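Local structure of probable antibiotics synthesis protein (1V70) at residues 9-14 with 18-23; 39-44 with 49-54. The protein is of unknown function but has a cupin fold and probably binds a metal ion, with a possible role in antibiotic synthesis. One frame throughout, in Å; residues are numbered along the deposited sequence.

Contact 1. Residues 9-14 with 18-23; sequences LARYNP and AKIPVF. With NA (sodium ion), chain B.
The R11 guanidinium lies against I20, with I20 CG1 3.5 Å above one of its faces and displaced from its centre. A18 CB and K19 O approach the group obliquely. R11 NH2 comes within 3.6 Å of K19 O, but no hydrogen bond is formed there. A second flat group, the F23 ring, receives V22 CG1 from its neighbour over the centre of one face. F23 also meets the F78 ring of the second subunit.

R11 CG is tucked over its own backbone (chi1 64°), and the chain then runs extended to NE. This lays its methylenes alongside I20, the two side chains pointing opposite ways. I20 CD1 is 3.7 Å from R11 CG and 3.6 Å from R11 O. Toward the helix end, L9 CB meets I20 CG2, and L9 CD1 reaches V22 CG2 at 4.1 Å. At the other end N13 CB rests on A18 CB at 4.0 Å. The N13 amide turns to its own loop, where OD1 accepts a hydrogen bond from E15 N.

V22 and F23 both face Y30 in a classic beta bulge. V22 O binds the sodium ion at 2.3 Å, and five waters bring the ion to six ligands. Water 2 also donates to P21 O at 2.9 Å, which ties the hydration shell to the strand.

No hydrogen bond links the two segments. The backbone bonds of strand 18-25 go to strand 28-35 instead. The loop after helix 6-9 therefore meets this strand by van der Waals contact. The aliphatic part of R11 joins the apolar contacts of L9, A18, I20 and V22, while its charged end lies flat on I20.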
ATOM      1  N   LEU A   9      12.243  -6.271  -6.036  1.00 13.39           N
ATOM      2  CA  LEU A   9      12.070  -7.234  -4.951  1.00 13.36           C
ATOM      3  C   LEU A   9      11.220  -8.445  -5.306  1.00 13.50           C
ATOM      4  O   LEU A   9      11.350  -9.500  -4.684  1.00 13.61           O
ATOM      5  CB  LEU A   9      11.451  -6.549  -3.733  1.00 12.92           C
ATOM      6  CG  LEU A   9      12.275  -5.455  -3.054  1.00 14.78           C
ATOM      7  CD1 LEU A   9      11.520  -4.933  -1.842  1.00 15.50           C
ATOM      8  CD2 LEU A   9      13.630  -6.010  -2.641  1.00 18.50           C
ATOM      9  N   ALA A  10      10.344  -8.289  -6.294  1.00 14.10           N
ATOM     10  CA  ALA A  10       9.462  -9.372  -6.713  1.00 15.51           C
ATOM     11  C   ALA A  10      10.213 -10.667  -7.007  1.00 15.47           C
ATOM     12  O   ALA A  10      11.232 -10.669  -7.699  1.00 16.04           O
ATOM     13  CB  ALA A  10       8.660  -8.941  -7.936  1.00 16.60           C
ATOM     14  N   ARG A  11       9.697 -11.766  -6.469  1.00 14.22           N
ATOM     15  CA  ARG A  11      10.290 -13.086  -6.653  1.00 14.05           C
ATOM     16  C   ARG A  11       9.223 -14.122  -6.321  1.00 14.28           C
ATOM     17  O   ARG A  11       8.251 -13.815  -5.632  1.00 14.19           O
ATOM     18  CB  ARG A  11      11.500 -13.264  -5.728  1.00 14.20           C
ATOM     19  CG  ARG A  11      11.151 -13.228  -4.251  1.00 13.88           C
ATOM     20  CD  ARG A  11      12.368 -13.404  -3.349  1.00 14.82           C
ATOM     21  NE  ARG A  11      11.985 -13.372  -1.941  1.00 14.99           N
ATOM     22  CZ  ARG A  11      11.346 -14.355  -1.312  1.00 16.70           C
ATOM     23  NH1 ARG A  11      11.022 -15.467  -1.960  1.00 15.66           N
ATOM     24  NH2 ARG A  11      11.003 -14.215  -0.038  1.00 18.34           N
ATOM     25  N   TYR A  12       9.404 -15.344  -6.806  1.00 14.15           N
ATOM     26  CA  TYR A  12       8.438 -16.407  -6.557  1.00 14.54           C
ATOM     27  C   TYR A  12       9.072 -17.613  -5.874  1.00 14.42           C
ATOM     28  O   TYR A  12      10.289 -17.794  -5.902  1.00 15.46           O
ATOM     29  CB  TYR A  12       7.779 -16.813  -7.876  1.00 15.43           C
ATOM     30  CG  TYR A  12       6.929 -15.705  -8.456  1.00 17.00           C
ATOM     31  CD1 TYR A  12       5.615 -15.514  -8.030  1.00 18.77           C
ATOM     32  CD2 TYR A  12       7.458 -14.809  -9.383  1.00 19.59           C
ATOM     33  CE1 TYR A  12       4.850 -14.453  -8.510  1.00 21.08           C
ATOM     34  CE2 TYR A  12       6.702 -13.744  -9.869  1.00 21.60           C
ATOM     35  CZ  TYR A  12       5.399 -13.572  -9.426  1.00 21.61           C
ATOM     36  OH  TYR A  12       4.650 -12.514  -9.887  1.00 24.94           O
ATOM     37  N   ASN A  13       8.232 -18.430  -5.252  1.00 14.12           N
ATOM     38  CA  ASN A  13       8.674 -19.619  -4.532  1.00 15.19           C
ATOM     39  C   ASN A  13       7.847 -20.791  -5.056  1.00 15.72           C
ATOM     40  O   ASN A  13       6.621 -20.767  -4.990  1.00 15.72           O
ATOM     41  CB  ASN A  13       8.420 -19.420  -3.034  1.00 15.54           C
ATOM     42  CG  ASN A  13       8.953 -20.557  -2.188  1.00 16.31           C
ATOM     43  OD1 ASN A  13       8.958 -21.712  -2.611  1.00 19.05           O
ATOM     44  ND2 ASN A  13       9.387 -20.236  -0.976  1.00 17.13           N
ATOM     45  N   PRO A  14       8.507 -21.831  -5.589  1.00 15.52           N
ATOM     46  CA  PRO A  14       7.768 -22.986  -6.113  1.00 17.32           C
ATOM     47  C   PRO A  14       7.074 -23.836  -5.049  1.00 17.16           C
ATOM     48  O   PRO A  14       6.123 -24.559  -5.348  1.00 20.68           O
ATOM     49  CB  PRO A  14       8.845 -23.765  -6.868  1.00 19.07           C
ATOM     50  CG  PRO A  14      10.071 -23.488  -6.063  1.00 19.67           C
ATOM     51  CD  PRO A  14       9.959 -22.004  -5.778  1.00 16.68           C
ATOM     52  N   ALA A  18       5.201 -16.741  -1.692  1.00 10.89           N
ATOM     53  CA  ALA A  18       6.335 -16.002  -1.164  1.00 11.91           C
ATOM     54  C   ALA A  18       5.868 -14.722  -0.479  1.00 11.78           C
ATOM     55  O   ALA A  18       5.037 -13.982  -1.017  1.00 12.92           O
ATOM     56  CB  ALA A  18       7.305 -15.660  -2.291  1.00 12.85           C
ATOM     57  N   LYS A  19       6.385 -14.484   0.722  1.00 13.15           N
ATOM     58  CA  LYS A  19       6.078 -13.278   1.480  1.00 14.32           C
ATOM     59  C   LYS A  19       7.390 -12.506   1.478  1.00 14.57           C
ATOM     60  O   LYS A  19       8.397 -12.956   2.027  1.00 15.08           O
ATOM     61  CB  LYS A  19       5.641 -13.625   2.903  1.00 18.07           C
ATOM     62  CG  LYS A  19       4.305 -14.358   2.957  1.00 22.42           C
ATOM     63  CD  LYS A  19       3.843 -14.623   4.386  1.00 26.68           C
ATOM     64  CE  LYS A  19       3.504 -13.337   5.124  1.00 29.96           C
ATOM     65  NZ  LYS A  19       4.697 -12.480   5.373  1.00 32.75           N
ATOM     66  N   ILE A  20       7.370 -11.346   0.839  1.00 12.68           N
ATOM     67  CA  ILE A  20       8.557 -10.522   0.687  1.00 12.63           C
ATOM     68  C   ILE A  20       8.471  -9.242   1.512  1.00 12.83           C
ATOM     69  O   ILE A  20       7.745  -8.320   1.154  1.00 12.94           O
ATOM     70  CB  ILE A  20       8.727 -10.157  -0.802  1.00 13.31           C
ATOM     71  CG1 ILE A  20       8.757 -11.442  -1.638  1.00 14.27           C
ATOM     72  CG2 ILE A  20       9.982  -9.329  -1.008  1.00 14.35           C
ATOM     73  CD1 ILE A  20       8.298 -11.259  -3.074  1.00 15.24           C
ATOM     74  N   PRO A  21       9.205  -9.167   2.634  1.00 12.89           N
ATOM     75  CA  PRO A  21       9.163  -7.960   3.464  1.00 14.07           C
ATOM     76  C   PRO A  21       9.809  -6.772   2.762  1.00 14.19           C
ATOM     77  O   PRO A  21      10.899  -6.887   2.208  1.00 16.99           O
ATOM     78  CB  PRO A  21       9.946  -8.383   4.708  1.00 15.72           C
ATOM     79  CG  PRO A  21       9.744  -9.865   4.765  0.50 14.58           C
ATOM     80  CD  PRO A  21       9.915 -10.255   3.326  0.50 14.30           C
ATOM     81  N   VAL A  22       9.121  -5.637   2.767  1.00 12.18           N
ATOM     82  CA  VAL A  22       9.651  -4.426   2.155  1.00 12.83           C
ATOM     83  C   VAL A  22      10.125  -3.529   3.298  1.00 13.11           C
ATOM     84  O   VAL A  22      11.305  -3.184   3.381  1.00 14.90           O
ATOM     85  CB  VAL A  22       8.571  -3.703   1.317  1.00 12.18           C
ATOM     86  CG1 VAL A  22       9.164  -2.458   0.669  1.00 12.81           C
ATOM     87  CG2 VAL A  22       8.029  -4.643   0.244  1.00 12.44           C
ATOM     88  N   PHE A  23       9.196  -3.167   4.178  1.00 12.88           N
ATOM     89  CA  PHE A  23       9.481  -2.347   5.354  1.00 15.15           C
ATOM     90  C   PHE A  23       8.751  -2.983   6.531  1.00 17.50           C
ATOM     91  O   PHE A  23       7.731  -3.656   6.353  1.00 17.76           O
ATOM     92  CB  PHE A  23       8.949  -0.920   5.204  1.00 13.68           C
ATOM     93  CG  PHE A  23       9.420  -0.207   3.972  1.00 12.46           C
ATOM     94  CD1 PHE A  23      10.776  -0.004   3.729  1.00 12.09           C
ATOM     95  CD2 PHE A  23       8.493   0.287   3.061  1.00 11.82           C
ATOM     96  CE1 PHE A  23      11.197   0.688   2.593  1.00 12.84           C
ATOM     97  CE2 PHE A  23       8.900   0.974   1.928  1.00 12.69           C
ATOM     98  CZ  PHE A  23      10.253   1.177   1.691  1.00 12.90           C
TER
HETATM   99 NA    NA B1001      13.495  -3.810   3.852  1.00 35.98          NA
HETATM  100  O   HOH W   1      12.879  -6.114   4.773  1.00 41.21           O
HETATM  101  O   HOH W   2      13.236  -5.212   1.639  1.00 38.24           O
HETATM  102  O   HOH W   3      14.272  -1.472   3.789  1.00 41.38           O
HETATM  103  O   HOH W   4      13.844  -3.648   6.411  1.00 48.23           O
HETATM  104  O   HOH W   5      15.949  -4.697   3.732  1.00 49.92           O

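Contact 2. Residues 39-44 with 49-54; sequences QAQKVH and SDKVYY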
ATOM      1  N   GLN A  39      -1.349 -21.248  -5.529  1.00 14.58           N
ATOM      2  CA  GLN A  39      -0.851 -20.892  -4.209  1.00 13.43           C
ATOM      3  C   GLN A  39      -1.834 -19.991  -3.477  1.00 13.46           C
ATOM      4  O   GLN A  39      -2.743 -19.414  -4.088  1.00 12.79           O
ATOM      5  CB  GLN A  39       0.523 -20.231  -4.323  1.00 12.73           C
ATOM      6  CG  GLN A  39       1.556 -21.155  -4.954  1.00 13.57           C
ATOM      7  CD  GLN A  39       2.966 -20.627  -4.835  1.00 13.47           C
ATOM      8  OE1 GLN A  39       3.202 -19.426  -4.946  1.00 12.88           O
ATOM      9  NE2 GLN A  39       3.920 -21.530  -4.627  1.00 14.72           N
ATOM     10  N   ALA A  40      -1.653 -19.868  -2.169  1.00 12.19           N
ATOM     11  CA  ALA A  40      -2.566 -19.064  -1.378  1.00 13.30           C
ATOM     12  C   ALA A  40      -2.071 -18.770   0.024  1.00 13.07           C
ATOM     13  O   ALA A  40      -1.125 -19.393   0.515  1.00 14.38           O
ATOM     14  CB  ALA A  40      -3.913 -19.789  -1.285  1.00 16.58           C
ATOM     15  N   GLN A  41      -2.708 -17.786   0.650  1.00 12.18           N
ATOM     16  CA  GLN A  41      -2.480 -17.496   2.017  1.00 11.75           C
ATOM     17  C   GLN A  41      -3.643 -18.089   2.707  1.00 10.99           C
ATOM     18  O   GLN A  41      -4.792 -17.739   2.472  1.00 11.46           O
ATOM     19  CB  GLN A  41      -2.493 -15.982   2.230  1.00 12.73           C
ATOM     20  CG  GLN A  41      -2.318 -15.646   3.786  0.50 13.50           C
ATOM     21  CD  GLN A  41      -2.102 -14.169   4.035  0.50 14.09           C
ATOM     22  OE1 GLN A  41      -2.917 -13.317   3.714  0.50 14.91           O
ATOM     23  NE2 GLN A  41      -0.960 -13.881   4.691  0.50 14.93           N
ATOM     24  N   LYS A  42      -3.409 -19.077   3.562  0.50  6.19           N
ATOM     25  CA  LYS A  42      -4.507 -19.754   4.244  0.50  6.82           C
ATOM     26  C   LYS A  42      -5.327 -18.758   5.043  0.50  6.39           C
ATOM     27  O   LYS A  42      -4.816 -17.737   5.502  0.50  6.19           O
ATOM     28  CB  LYS A  42      -3.979 -20.841   5.186  0.50  8.97           C
ATOM     29  CG  LYS A  42      -3.071 -21.869   4.539  0.50 12.23           C
ATOM     30  CD  LYS A  42      -2.621 -22.903   5.563  0.50 14.57           C
ATOM     31  CE  LYS A  42      -1.651 -23.903   4.961  0.50 16.15           C
ATOM     32  NZ  LYS A  42      -0.409 -23.238   4.476  0.50 17.55           N
ATOM     33  N   VAL A  43      -6.608 -19.065   5.204  1.00 10.03           N
ATOM     34  CA  VAL A  43      -7.508 -18.203   5.949  1.00 11.90           C
ATOM     35  C   VAL A  43      -7.064 -18.121   7.398  1.00 12.91           C
ATOM     36  O   VAL A  43      -6.741 -19.135   8.019  1.00 13.18           O
ATOM     37  CB  VAL A  43      -8.949 -18.739   5.898  1.00 11.48           C
ATOM     38  CG1 VAL A  43      -9.863 -17.877   6.756  1.00 12.64           C
ATOM     39  CG2 VAL A  43      -9.430 -18.762   4.458  1.00 13.37           C
ATOM     40  N   HIS A  44      -7.037 -16.912   7.938  1.00 13.34           N
ATOM     41  CA  HIS A  44      -6.716 -16.788   9.339  1.00 15.02           C
ATOM     42  C   HIS A  44      -7.280 -15.492   9.911  1.00 13.92           C
ATOM     43  O   HIS A  44      -7.893 -14.694   9.214  1.00 12.56           O
ATOM     44  CB  HIS A  44      -5.193 -16.805   9.455  1.00 19.11           C
ATOM     45  CG  HIS A  44      -4.622 -15.591   8.770  1.00 20.14           C
ATOM     46  ND1 HIS A  44      -4.041 -14.567   9.443  1.00 24.63           N
ATOM     47  CD2 HIS A  44      -4.500 -15.336   7.396  1.00 21.56           C
ATOM     48  CE1 HIS A  44      -3.574 -13.727   8.503  1.00 23.39           C
ATOM     49  NE2 HIS A  44      -3.835 -14.160   7.267  1.00 25.00           N
ATOM     50  N   SER A  49      -5.172  -6.700  14.368  1.00 17.69           N
ATOM     51  CA  SER A  49      -4.523  -6.060  13.230  1.00 16.52           C
ATOM     52  C   SER A  49      -5.445  -6.027  12.022  1.00 16.10           C
ATOM     53  O   SER A  49      -6.174  -6.983  11.766  1.00 16.64           O
ATOM     54  CB  SER A  49      -3.241  -6.806  12.844  1.00 16.87           C
ATOM     55  OG  SER A  49      -2.264  -6.752  13.869  1.00 17.92           O
ATOM     56  N   ASP A  50      -5.422  -4.916  11.292  1.00 15.00           N
ATOM     57  CA  ASP A  50      -6.217  -4.793  10.078  1.00 14.19           C
ATOM     58  C   ASP A  50      -5.259  -5.102   8.935  1.00 13.54           C
ATOM     59  O   ASP A  50      -4.053  -4.898   9.059  1.00 13.68           O
ATOM     60  CB  ASP A  50      -6.765  -3.371   9.894  1.00 16.53           C
ATOM     61  CG  ASP A  50      -7.824  -3.009  10.916  1.00 18.50           C
ATOM     62  OD1 ASP A  50      -8.584  -3.900  11.340  1.00 19.47           O
ATOM     63  OD2 ASP A  50      -7.908  -1.819  11.281  1.00 23.75           O
ATOM     64  N   LYS A  51      -5.791  -5.603   7.828  1.00 12.50           N
ATOM     65  CA  LYS A  51      -4.955  -5.914   6.679  1.00 12.65           C
ATOM     66  C   LYS A  51      -5.620  -5.446   5.395  1.00 12.17           C
ATOM     67  O   LYS A  51      -6.842  -5.492   5.265  1.00 11.93           O
ATOM     68  CB  LYS A  51      -4.684  -7.423   6.603  1.00 14.31           C
ATOM     69  CG  LYS A  51      -3.829  -7.827   5.410  0.50 14.40           C
ATOM     70  CD  LYS A  51      -3.706  -9.335   5.287  0.50 17.12           C
ATOM     71  CE  LYS A  51      -2.950  -9.925   6.458  0.50 17.59           C
ATOM     72  NZ  LYS A  51      -2.841 -11.402   6.333  0.50 16.42           N
ATOM     73  N   VAL A  52      -4.813  -4.971   4.456  1.00 11.22           N
ATOM     74  CA  VAL A  52      -5.324  -4.536   3.165  1.00 10.62           C
ATOM     75  C   VAL A  52      -4.502  -5.183   2.057  1.00  9.46           C
ATOM     76  O   VAL A  52      -3.267  -5.140   2.079  1.00 10.26           O
ATOM     77  CB  VAL A  52      -5.248  -3.001   2.981  1.00 10.02           C
ATOM     78  CG1 VAL A  52      -5.751  -2.619   1.590  1.00 11.70           C
ATOM     79  CG2 VAL A  52      -6.079  -2.304   4.046  1.00 12.49           C
ATOM     80  N   TYR A  53      -5.197  -5.803   1.107  1.00  9.26           N
ATOM     81  CA  TYR A  53      -4.572  -6.441  -0.049  1.00 10.06           C
ATOM     82  C   TYR A  53      -4.775  -5.521  -1.248  1.00  9.66           C
ATOM     83  O   TYR A  53      -5.889  -5.044  -1.475  1.00  9.88           O
ATOM     84  CB  TYR A  53      -5.260  -7.762  -0.397  1.00 10.66           C
ATOM     85  CG  TYR A  53      -5.176  -8.859   0.635  1.00 11.33           C
ATOM     86  CD1 TYR A  53      -4.023  -9.634   0.775  1.00 11.21           C
ATOM     87  CD2 TYR A  53      -6.281  -9.173   1.421  1.00 13.54           C
ATOM     88  CE1 TYR A  53      -3.981 -10.702   1.668  1.00 11.75           C
ATOM     89  CE2 TYR A  53      -6.248 -10.235   2.316  1.00 14.40           C
ATOM     90  CZ  TYR A  53      -5.101 -10.996   2.431  1.00 13.34           C
ATOM     91  OH  TYR A  53      -5.090 -12.071   3.290  1.00 15.58           O
ATOM     92  N   TYR A  54      -3.717  -5.274  -2.012  1.00  8.79           N
ATOM     93  CA  TYR A  54      -3.806  -4.449  -3.217  1.00  9.17           C
ATOM     94  C   TYR A  54      -3.167  -5.249  -4.351  1.00  8.90           C
ATOM     95  O   TYR A  54      -2.035  -5.720  -4.222  1.00  8.83           O
ATOM     96  CB  TYR A  54      -3.064  -3.123  -3.039  1.00  9.77           C
ATOM     97  CG  TYR A  54      -2.993  -2.304  -4.313  1.00  9.72           C
ATOM     98  CD1 TYR A  54      -4.121  -1.657  -4.815  1.00 11.28           C
ATOM     99  CD2 TYR A  54      -1.803  -2.205  -5.035  1.00 12.30           C
ATOM    100  CE1 TYR A  54      -4.066  -0.931  -6.007  1.00 11.85           C
ATOM    101  CE2 TYR A  54      -1.738  -1.483  -6.226  1.00 13.34           C
ATOM    102  CZ  TYR A  54      -2.873  -0.850  -6.704  1.00 12.13           C
ATOM    103  OH  TYR A  54      -2.813  -0.126  -7.875  1.00 14.45           O
TER
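Q41, H44, K51 and Y53 make a polar side-chain contact across the interior of the cupin beta-barrel. Strands 40-44 and 50-54 belong to opposite sheets. Their axes stay 12.3 Å apart and run roughly antiparallel, at 145°, so long side chains must bridge the gap.

The sequence fits the first cupin motif. H44 and H46 are its two histidines, and K51 probably occupies the position that is commonly glutamate in metal-binding cupins. H85 of strand 85-88 matches the histidine of the second motif. The K51 amino group thus sits among the histidines of the usual cupin metal site and is hydrogen-bonded to H85 NE2. It takes the place where the glutamate would be a ligand in those relatives. The sodium ion of this structure lies elsewhere, on V22 O.

Q41 and K51 reach toward each other from opposite directions. Q41 CG is anti to the backbone N (chi1 177°), and its extended chain carries the amide inward. K51 NZ gives Q41 OE1 a weak hydrogen bond of 3.2 Å. It also lies 3.1 Å from H44 NE2, at the edge of the imidazole and in its plane. Q41 NE2 is held by Y33 OH. Both Q41 and K51 have two deposited conformers, so the exact distances apply to one of them.

In this conformer Y53 OH donates to Q41 OE1, at a C=O...O angle of 163°. The 2.5 Å separation of Y53 OH and Q41 OE1 is unusually short and should be read with caution.

Overall arrangement
From the N terminus, the chain passes through strand 2-5 and helix 6-9. Contact 1 then closes the short loop that turns back into strand 18-25, an outer strand of its sheet within this chain. The hairpin of strands 18-25 and 28-35 follows. Contact 2 opens later and closes the connection from strand 40-44, in the four-stranded sheet, to strand 50-55, in the five-stranded one. The two contacts are in series and neither nest nor cross. The centres of contact 1 and contact 2 lie about 15 Å apart. They meet where N13 O probably accepts a hydrogen bond from Q39 NE2 at 2.8 Å, which joins the N-terminal loop to the residue just before strand 40-44.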